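Local coordinates for putative phosphosugar isomerases (Salmonella typhimurium LT2, PDB 3FKJ), which probably binds phosphorylated sugars and may interconvert them as an isomerase, as other proteins with sugar isomerase (SIS) domains do, at residues V92-S97 and A118-V123; A108-R113 and C131-Y136; E236-N241 and H334-R339. All coordinates share one frame; numbering follows the deposited sequence.

Contact 1: V92-S97 and A118-V123; sequences VVILAS and ATIGLV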
loop_
_atom_site.group_PDB
_atom_site.type_symbol
_atom_site.label_atom_id
_atom_site.label_comp_id
_atom_site.label_asym_id
_atom_site.label_seq_id
_atom_site.Cartn_x
_atom_site.Cartn_y
_atom_site.Cartn_z
ATOM N N VAL A 92 -20.297 0.687 -1.461
ATOM C CA VAL A 92 -20.125 2.034 -1.986
ATOM C C VAL A 92 -18.712 2.124 -2.556
ATOM O O VAL A 92 -17.723 1.698 -1.929
ATOM C CB VAL A 92 -20.354 3.112 -0.901
ATOM C CG1 VAL A 92 -19.994 4.494 -1.438
ATOM C CG2 VAL A 92 -21.830 3.040 -0.378
ATOM N N VAL A 93 -18.624 2.597 -3.784
ATOM C CA VAL A 93 -17.333 2.747 -4.459
ATOM C C VAL A 93 -17.139 4.235 -4.716
ATOM O O VAL A 93 -17.980 4.898 -5.330
ATOM C CB VAL A 93 -17.223 1.902 -5.758
ATOM C CG1 VAL A 93 -15.827 2.106 -6.422
ATOM C CG2 VAL A 93 -17.502 0.415 -5.458
ATOM N N ILE A 94 -16.045 4.764 -4.179
ATOM C CA ILE A 94 -15.772 6.178 -4.248
ATOM C C ILE A 94 -14.562 6.355 -5.136
ATOM O O ILE A 94 -13.478 5.846 -4.837
ATOM C CB ILE A 94 -15.539 6.804 -2.853
ATOM C CG1 ILE A 94 -16.677 6.413 -1.918
ATOM C CG2 ILE A 94 -15.330 8.349 -2.966
ATOM C CD1 ILE A 94 -16.477 6.840 -0.457
ATOM N N LEU A 95 -14.784 7.059 -6.251
ATOM C CA LEU A 95 -13.777 7.248 -7.286
ATOM C C LEU A 95 -13.402 8.735 -7.445
ATOM O O LEU A 95 -14.202 9.604 -7.161
ATOM C CB LEU A 95 -14.276 6.622 -8.591
ATOM C CG LEU A 95 -14.856 5.202 -8.457
ATOM C CD1 LEU A 95 -16.375 5.177 -8.612
ATOM C CD2 LEU A 95 -14.196 4.291 -9.498
ATOM N N ALA A 96 -12.154 8.997 -7.811
ATOM C CA ALA A 96 -11.670 10.347 -8.096
ATOM C C ALA A 96 -10.904 10.362 -9.402
ATOM O O ALA A 96 -10.210 9.405 -9.758
ATOM C CB ALA A 96 -10.807 10.878 -6.998
ATOM N N SER A 97 -11.059 11.455 -10.136
ATOM C CA SER A 97 -10.297 11.726 -11.366
ATOM C C SER A 97 -10.345 13.241 -11.569
ATOM O O SER A 97 -11.453 13.812 -11.624
ATOM C CB SER A 97 -10.958 11.045 -12.586
ATOM O OG SER A 97 -10.169 11.202 -13.765
ATOM N N ALA A 118 -23.310 1.474 -5.092
ATOM C CA ALA A 118 -23.406 2.921 -5.246
ATOM C C ALA A 118 -22.036 3.469 -5.588
ATOM O O ALA A 118 -21.014 3.035 -5.008
ATOM C CB ALA A 118 -23.953 3.591 -4.008
ATOM N N THR A 119 -22.012 4.424 -6.517
ATOM C CA THR A 119 -20.776 5.068 -6.926
ATOM C C THR A 119 -20.803 6.571 -6.560
ATOM O O THR A 119 -21.780 7.232 -6.791
ATOM C CB THR A 119 -20.517 4.880 -8.445
ATOM O OG1 THR A 119 -21.671 5.300 -9.180
ATOM C CG2 THR A 119 -20.219 3.445 -8.772
ATOM N N ILE A 120 -19.729 7.066 -5.935
ATOM C CA ILE A 120 -19.549 8.508 -5.682
ATOM C C ILE A 120 -18.314 8.926 -6.480
ATOM O O ILE A 120 -17.210 8.381 -6.279
ATOM C CB ILE A 120 -19.323 8.846 -4.179
ATOM C CG1 ILE A 120 -20.472 8.324 -3.286
ATOM C CG2 ILE A 120 -19.128 10.354 -3.984
ATOM C CD1 ILE A 120 -20.198 8.454 -1.789
ATOM N N GLY A 121 -18.501 9.882 -7.379
ATOM C CA GLY A 121 -17.425 10.376 -8.229
ATOM C C GLY A 121 -16.973 11.757 -7.818
ATOM O O GLY A 121 -17.789 12.695 -7.800
ATOM N N LEU A 122 -15.675 11.881 -7.495
ATOM C CA LEU A 122 -15.037 13.188 -7.242
ATOM C C LEU A 122 -14.342 13.666 -8.533
ATOM O O LEU A 122 -13.485 12.956 -9.098
ATOM C CB LEU A 122 -14.018 13.077 -6.097
ATOM C CG LEU A 122 -14.447 12.963 -4.626
ATOM C CD1 LEU A 122 -15.330 11.761 -4.375
ATOM C CD2 LEU A 122 -13.193 12.836 -3.796
ATOM N N VAL A 123 -14.731 14.844 -9.017
ATOM C CA VAL A 123 -14.160 15.408 -10.253
ATOM C C VAL A 123 -13.791 16.863 -10.023
ATOM O O VAL A 123 -14.345 17.517 -9.156
ATOM C CB VAL A 123 -15.140 15.321 -11.476
ATOM C CG1 VAL A 123 -15.584 13.887 -11.739
ATOM C CG2 VAL A 123 -16.357 16.250 -11.296
#

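Contact 2: A108-R113 and C131-Y136; sequences AARVAR and CEYSDY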
loop_
_atom_site.group_PDB
_atom_site.type_symbol
_atom_site.label_atom_id
_atom_site.label_comp_id
_atom_site.label_asym_id
_atom_site.label_seq_id
_atom_site.Cartn_x
_atom_site.Cartn_y
_atom_site.Cartn_z
ATOM N N ALA A 108 -13.755 1.428 -13.903
ATOM C CA ALA A 108 -13.992 1.054 -12.490
ATOM C C ALA A 108 -15.410 1.447 -11.986
ATOM O O ALA A 108 -16.105 0.635 -11.349
ATOM C CB ALA A 108 -12.932 1.670 -11.617
ATOM N N ALA A 109 -15.819 2.689 -12.269
ATOM C CA ALA A 109 -17.149 3.187 -11.944
ATOM C C ALA A 109 -18.240 2.401 -12.676
ATOM O O ALA A 109 -19.275 2.120 -12.097
ATOM C CB ALA A 109 -17.251 4.657 -12.247
ATOM N N ARG A 110 -17.981 2.025 -13.926
ATOM C CA ARG A 110 -18.891 1.231 -14.741
ATOM C C ARG A 110 -19.053 -0.142 -14.148
ATOM O O ARG A 110 -20.159 -0.590 -13.938
ATOM C CB ARG A 110 -18.381 1.114 -16.187
ATOM C CG ARG A 110 -19.275 0.246 -17.111
ATOM C CD ARG A 110 -18.672 0.006 -18.501
ATOM N NE ARG A 110 -17.236 -0.331 -18.465
ATOM C CZ ARG A 110 -16.726 -1.526 -18.155
ATOM N NH1 ARG A 110 -17.512 -2.557 -17.814
ATOM N NH2 ARG A 110 -15.402 -1.682 -18.160
ATOM N N VAL A 111 -17.945 -0.802 -13.845
ATOM C CA VAL A 111 -17.987 -2.135 -13.224
ATOM C C VAL A 111 -18.716 -2.092 -11.869
ATOM O O VAL A 111 -19.532 -2.974 -11.590
ATOM C CB VAL A 111 -16.564 -2.728 -13.063
ATOM C CG1 VAL A 111 -16.575 -3.952 -12.123
ATOM C CG2 VAL A 111 -15.959 -3.053 -14.429
ATOM N N ALA A 112 -18.425 -1.071 -11.047
ATOM C CA ALA A 112 -19.041 -0.936 -9.728
ATOM C C ALA A 112 -20.562 -0.867 -9.870
ATOM O O ALA A 112 -21.284 -1.598 -9.189
ATOM C CB ALA A 112 -18.519 0.310 -9.000
ATOM N N ARG A 113 -21.023 0.015 -10.760
ATOM C CA ARG A 113 -22.435 0.164 -11.074
ATOM C C ARG A 113 -23.046 -1.123 -11.662
ATOM O O ARG A 113 -24.142 -1.486 -11.304
ATOM C CB ARG A 113 -22.668 1.356 -12.014
ATOM C CG ARG A 113 -24.156 1.504 -12.410
ATOM C CD ARG A 113 -24.472 2.755 -13.202
ATOM N NE ARG A 113 -24.461 3.987 -12.411
ATOM C CZ ARG A 113 -24.629 5.201 -12.938
ATOM N NH1 ARG A 113 -24.836 5.333 -14.232
ATOM N NH2 ARG A 113 -24.605 6.293 -12.192
ATOM N N CYS A 131 -18.448 11.058 -14.611
ATOM C CA CYS A 131 -19.826 11.392 -14.266
ATOM C C CYS A 131 -20.872 10.422 -14.812
ATOM O O CYS A 131 -21.860 10.153 -14.158
ATOM C CB CYS A 131 -20.167 12.815 -14.745
ATOM S SG CYS A 131 -19.024 14.048 -14.044
ATOM N N GLU A 132 -20.675 9.902 -16.009
ATOM C CA GLU A 132 -21.661 8.987 -16.587
ATOM C C GLU A 132 -22.023 7.836 -15.628
ATOM O O GLU A 132 -23.194 7.445 -15.507
ATOM C CB GLU A 132 -21.147 8.430 -17.917
ATOM C CG GLU A 132 -22.199 7.682 -18.707
ATOM C CD GLU A 132 -21.695 7.174 -20.046
ATOM O OE1 GLU A 132 -20.987 7.923 -20.754
ATOM O OE2 GLU A 132 -22.028 6.019 -20.393
ATOM N N TYR A 133 -21.013 7.302 -14.947
ATOM C CA TYR A 133 -21.178 6.149 -14.071
ATOM C C TYR A 133 -21.123 6.506 -12.588
ATOM O O TYR A 133 -20.934 5.626 -11.751
ATOM C CB TYR A 133 -20.092 5.133 -14.389
ATOM C CG TYR A 133 -20.153 4.648 -15.810
ATOM C CD1 TYR A 133 -21.204 3.841 -16.242
ATOM C CD2 TYR A 133 -19.180 5.010 -16.733
ATOM C CE1 TYR A 133 -21.262 3.382 -17.548
ATOM C CE2 TYR A 133 -19.238 4.570 -18.037
ATOM C CZ TYR A 133 -20.272 3.752 -18.437
ATOM O OH TYR A 133 -20.305 3.302 -19.722
ATOM N N SER A 134 -21.310 7.782 -12.261
ATOM C CA SER A 134 -21.320 8.249 -10.881
ATOM C C SER A 134 -22.746 8.506 -10.460
ATOM O O SER A 134 -23.401 9.379 -11.020
ATOM C CB SER A 134 -20.520 9.550 -10.748
ATOM O OG SER A 134 -19.175 9.382 -11.198
ATOM N N ASP A 135 -23.239 7.761 -9.477
ATOM C CA ASP A 135 -24.599 7.988 -8.959
ATOM C C ASP A 135 -24.635 9.354 -8.303
ATOM O O ASP A 135 -25.646 10.034 -8.354
ATOM C CB ASP A 135 -25.028 6.926 -7.917
ATOM C CG ASP A 135 -25.109 5.526 -8.491
ATOM O OD1 ASP A 135 -25.524 5.411 -9.663
ATOM O OD2 ASP A 135 -24.782 4.545 -7.773
ATOM N N TYR A 136 -23.530 9.718 -7.650
ATOM C CA TYR A 136 -23.399 11.008 -6.992
ATOM C C TYR A 136 -22.082 11.619 -7.430
ATOM O O TYR A 136 -21.084 10.906 -7.566
ATOM C CB TYR A 136 -23.449 10.844 -5.471
ATOM C CG TYR A 136 -24.612 10.011 -4.946
ATOM C CD1 TYR A 136 -24.518 8.615 -4.856
ATOM C CD2 TYR A 136 -25.823 10.627 -4.537
ATOM C CE1 TYR A 136 -25.581 7.850 -4.390
ATOM C CE2 TYR A 136 -26.888 9.863 -4.059
ATOM C CZ TYR A 136 -26.775 8.477 -3.993
ATOM O OH TYR A 136 -27.838 7.736 -3.498
#

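Contact 3: E236-N241 and H334-R339; sequences EMQWIN and HPLTTR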
loop_
_atom_site.group_PDB
_atom_site.type_symbol
_atom_site.label_atom_id
_atom_site.label_comp_id
_atom_site.label_asym_id
_atom_site.label_seq_id
_atom_site.Cartn_x
_atom_site.Cartn_y
_atom_site.Cartn_z
ATOM N N GLU A 236 6.994 12.078 -10.865
ATOM C CA GLU A 236 6.182 12.663 -11.932
ATOM C C GLU A 236 6.630 14.053 -12.374
ATOM O O GLU A 236 6.679 14.342 -13.583
ATOM C CB GLU A 236 4.705 12.730 -11.522
ATOM C CG GLU A 236 3.749 13.160 -12.645
ATOM C CD GLU A 236 2.340 13.310 -12.157
ATOM O OE1 GLU A 236 1.962 12.543 -11.236
ATOM O OE2 GLU A 236 1.607 14.206 -12.670
HETATM N N MSE A 237 6.909 14.913 -11.403
HETATM C CA MSE A 237 6.951 16.363 -11.659
HETATM C C MSE A 237 8.334 16.944 -11.493
HETATM O O MSE A 237 8.532 18.148 -11.695
HETATM C CB MSE A 237 5.962 17.081 -10.762
HETATM C CG MSE A 237 4.498 16.604 -10.932
HETATM SE SE MSE A 237 3.147 17.969 -10.436
HETATM C CE MSE A 237 1.763 16.796 -9.917
ATOM N N GLN A 238 9.288 16.081 -11.142
ATOM C CA GLN A 238 10.679 16.485 -10.996
ATOM C C GLN A 238 11.676 15.555 -11.619
ATOM O O GLN A 238 12.838 15.896 -11.691
ATOM C CB GLN A 238 11.048 16.688 -9.509
ATOM C CG GLN A 238 10.421 17.881 -8.844
ATOM C CD GLN A 238 10.877 19.189 -9.444
ATOM O OE1 GLN A 238 11.970 19.641 -9.177
ATOM N NE2 GLN A 238 10.020 19.813 -10.219
ATOM N N TRP A 239 11.245 14.384 -12.062
ATOM C CA TRP A 239 12.146 13.324 -12.529
ATOM C C TRP A 239 13.281 12.992 -11.539
ATOM O O TRP A 239 14.409 12.841 -11.946
ATOM C CB TRP A 239 12.710 13.586 -13.931
ATOM C CG TRP A 239 11.700 13.899 -14.965
ATOM C CD1 TRP A 239 10.393 13.457 -15.016
ATOM C CD2 TRP A 239 11.912 14.674 -16.161
ATOM N NE1 TRP A 239 9.774 13.958 -16.143
ATOM C CE2 TRP A 239 10.676 14.712 -16.859
ATOM C CE3 TRP A 239 13.024 15.347 -16.709
ATOM C CZ2 TRP A 239 10.520 15.417 -18.066
ATOM C CZ3 TRP A 239 12.856 16.054 -17.901
ATOM C CH2 TRP A 239 11.614 16.069 -18.566
ATOM N N ILE A 240 12.940 12.842 -10.255
ATOM C CA ILE A 240 13.892 12.446 -9.191
ATOM C C ILE A 240 13.489 11.049 -8.719
ATOM O O ILE A 240 12.326 10.806 -8.402
ATOM C CB ILE A 240 13.823 13.434 -7.977
ATOM C CG1 ILE A 240 14.374 14.809 -8.358
ATOM C CG2 ILE A 240 14.554 12.863 -6.742
ATOM C CD1 ILE A 240 13.829 15.982 -7.477
ATOM N N ASN A 241 14.451 10.134 -8.679
ATOM C CA ASN A 241 14.179 8.786 -8.310
ATOM C C ASN A 241 13.695 8.795 -6.868
ATOM O O ASN A 241 14.223 9.545 -6.031
ATOM C CB ASN A 241 15.436 7.925 -8.400
ATOM C CG ASN A 241 15.994 7.843 -9.788
ATOM O OD1 ASN A 241 15.429 7.181 -10.654
ATOM N ND2 ASN A 241 17.154 8.478 -9.996
ATOM N N HIS A 334 12.998 23.257 -13.114
ATOM C CA HIS A 334 12.141 22.192 -13.580
ATOM C C HIS A 334 10.696 22.496 -13.092
ATOM O O HIS A 334 10.322 22.153 -11.966
ATOM C CB HIS A 334 12.675 20.860 -13.052
ATOM C CG HIS A 334 11.967 19.649 -13.573
ATOM N ND1 HIS A 334 12.645 18.576 -14.101
ATOM C CD2 HIS A 334 10.651 19.315 -13.607
ATOM C CE1 HIS A 334 11.786 17.626 -14.418
ATOM N NE2 HIS A 334 10.565 18.056 -14.141
ATOM N N PRO A 335 9.919 23.239 -13.902
ATOM C CA PRO A 335 8.528 23.505 -13.488
ATOM C C PRO A 335 7.717 22.225 -13.173
ATOM O O PRO A 335 7.938 21.161 -13.749
ATOM C CB PRO A 335 7.941 24.267 -14.673
ATOM C CG PRO A 335 9.171 24.933 -15.328
ATOM C CD PRO A 335 10.287 23.946 -15.152
ATOM N N LEU A 336 6.785 22.358 -12.237
ATOM C CA LEU A 336 6.010 21.210 -11.770
ATOM C C LEU A 336 5.119 20.658 -12.905
ATOM O O LEU A 336 4.780 19.486 -12.922
ATOM C CB LEU A 336 5.217 21.590 -10.519
ATOM C CG LEU A 336 6.050 21.722 -9.247
ATOM C CD1 LEU A 336 5.254 22.397 -8.127
ATOM C CD2 LEU A 336 6.609 20.334 -8.782
ATOM N N THR A 337 4.845 21.493 -13.895
ATOM C CA THR A 337 4.025 21.129 -15.034
ATOM C C THR A 337 4.832 20.426 -16.148
ATOM O O THR A 337 4.261 20.015 -17.132
ATOM C CB THR A 337 3.327 22.413 -15.603
ATOM O OG1 THR A 337 4.316 23.401 -15.851
ATOM C CG2 THR A 337 2.289 23.023 -14.589
ATOM N N THR A 338 6.145 20.270 -15.992
ATOM C CA THR A 338 6.961 19.502 -16.944
ATOM C C THR A 338 6.509 18.044 -17.075
ATOM O O THR A 338 6.512 17.296 -16.073
ATOM C CB THR A 338 8.459 19.422 -16.490
ATOM O OG1 THR A 338 8.980 20.724 -16.247
ATOM C CG2 THR A 338 9.333 18.683 -17.534
ATOM N N ARG A 339 6.208 17.618 -18.303
ATOM C CA ARG A 339 6.021 16.183 -18.638
ATOM C C ARG A 339 6.718 15.788 -19.945
ATOM O O ARG A 339 6.750 16.559 -20.901
ATOM C CB ARG A 339 4.546 15.815 -18.780
ATOM C CG ARG A 339 3.673 16.148 -17.614
ATOM C CD ARG A 339 3.966 15.305 -16.378
ATOM N NE ARG A 339 2.992 15.620 -15.329
ATOM C CZ ARG A 339 3.022 16.703 -14.542
ATOM N NH1 ARG A 339 4.016 17.579 -14.585
ATOM N NH2 ARG A 339 2.064 16.888 -13.663
HETATM O O HOH W 1 8.496 16.370 -14.589
#

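Contact 1: V92-S97 and A118-V123
Val92-Ser97 and Ala118-Val123 run parallel as neighbouring strands, their axes 4.6 Å apart and inclined by 18°, and five backbone hydrogen bonds join them. The ladder is regular: Val93 N reaches Ala118 O at 2.7 Å with an N-H...O angle of 170°, and Leu122 N meets Leu95 O at 2.7 Å. On the face carrying Val92, Ile94 and Ala96, the end of Ile120 does the bridging: its CD1 lies 4.0 Å from Val92 CG1 and 4.1 Å from Ile94 CG1. Ile94 and Ile120 lie side by side and point the same way, because in both CG1 stands anti to the carbonyl carbon. Farther along, Leu122 leans across Ile94, its CD1 3.7 Å from Ile94 CG2. On the other face Leu95 CD1 comes to 4.2 Å from Thr119 CB, and helix 103-115 covers this side with Ala108, Ala109 and Ala112. The two strands and that helix form a right-handed beta-alpha-beta unit of the SIS domain's parallel sheet. With every touching residue buried and the contacts between side chains apolar, the five main-chain bonds hold the parallel pairing and its register, while the aliphatic branches pack beside them.

Contact 2: A108-R113 and C131-Y136
A helix-to-loop contact, part aromatic and part ionic, brings Ala109, Arg110 and Arg113 against Tyr133 and Asp135 near the surface of the SIS domain. The helical residues belong to 103-115, and the loop carries the chain from the short helix 129-132 into strand 136-139. At its inner end the contact is close and apolar: Ala109 CB sits 3.6 Å from Tyr133 CB. Arg110 then lays its aliphatic part over one face of the Tyr133 ring, with CB 3.7 Å from the ring centroid and only 3° off the normal, a CH-pi contact. The CG atom follows at 3.7 Å from Tyr133 CE1, and the chain runs alongside the ring toward the hydroxyl end. Beyond that the Arg110 chain bends, and its NH1 forms a salt bridge with Glu114. Glu132 CG lies over the opposite face, so methylene carbons flank the ring on both sides.

In the layered alpha/beta fold of the SIS domain, this helix packs on the sheet through Ala108, Ala109 and Ala112, while Arg110 and Arg113 reach the loop at its flank. Thr119, on the sheet, is hydrogen-bonded through OG1 to Tyr133 O and Asp135 N, which ties the loop backbone to strand 118-123.

Arg113 supplies the ionic part. Its NH2 forms a salt bridge to Asp135 OD1 at 2.8 Å; the two planes are nearly parallel, 11° apart, yet NH2 meets OD1 from above the carboxylate plane. The link from NE to the same OD1 is weak, at 3.3 Å. The chain of Arg113 stays extended as far as chi3 (-74°), where a bend turns the guanidinium across the loop backbone, and NH1 makes a further weak bond to Glu132 O at 3.0 Å.

Contact 3: E236-N241 and H334-R339
A single water is held by three groups from both segments: it donates to Thr338 O at 2.6 Å and to Glu236 O at 2.9 Å, and bonds His334 NE2 at 2.7 Å. It bridges the C-terminal end of helix 223-238 to a loop after helix 313-331 that contains a type I beta turn, Pro335 to Thr338. Trp239, the first residue to leave helical backbone angles after the helix, has positive phi, and the water and His334 CE1 lie over the same face of its indole, toward the rim. There His334 and Trp239 form a T-shaped (edge-to-face) pair, their planes 83° apart, with His334 CE1 pointed at the indole face and 3.4 Å from CD2. Thr338 CG2 touches the same indole near CZ2, and Trp239 NE1 is hydrogen-bonded to Glu256 of the second subunit, so the contact lies at the dimer interface.

One face of the His334 ring takes a CH-pi contact from Gln238 CA. The Gln238 amide folds back at chi2 (-64°), and NE2 donates both to Met237 O and, at 2.9 Å and nearly in its own amide plane, to His334 O. Arg339 turns toward its own loop as well as the helix: NH1 bonds Leu336 O and Thr338 O, both lying near the guanidinium plane, which limits its rotation. That leaves NH2 to make a salt bridge with Glu236 OE2, although the hydrogen bond within it is weak and the carboxylate and guanidinium planes are 74° apart. Selenomethionine Met237 crosses this arginine, its SE 3.6 Å from Arg339 NH2 and 3.3 Å from Leu336 O.

From the N terminus, strand 91-97 leads into helix 103-115 and then strand 118-123, and contact 1 closes that loop of 20 residues. Contact 2 starts on the helix inside this loop and closes 17 residues later at 131-136, so the two cross along the chain. Their centres are about 7 Å apart, and they meet directly at the sheet edge, where Gly121 N lies 2.8 Å from Tyr136 O. Together they tie helix and loop to one parallel sheet. Contact 3 follows in series, spanning 92 residues to link helix 223-238 to the chain's late loop, its centre about 28 Å from that of contact 1 and about 32 Å from that of contact 2.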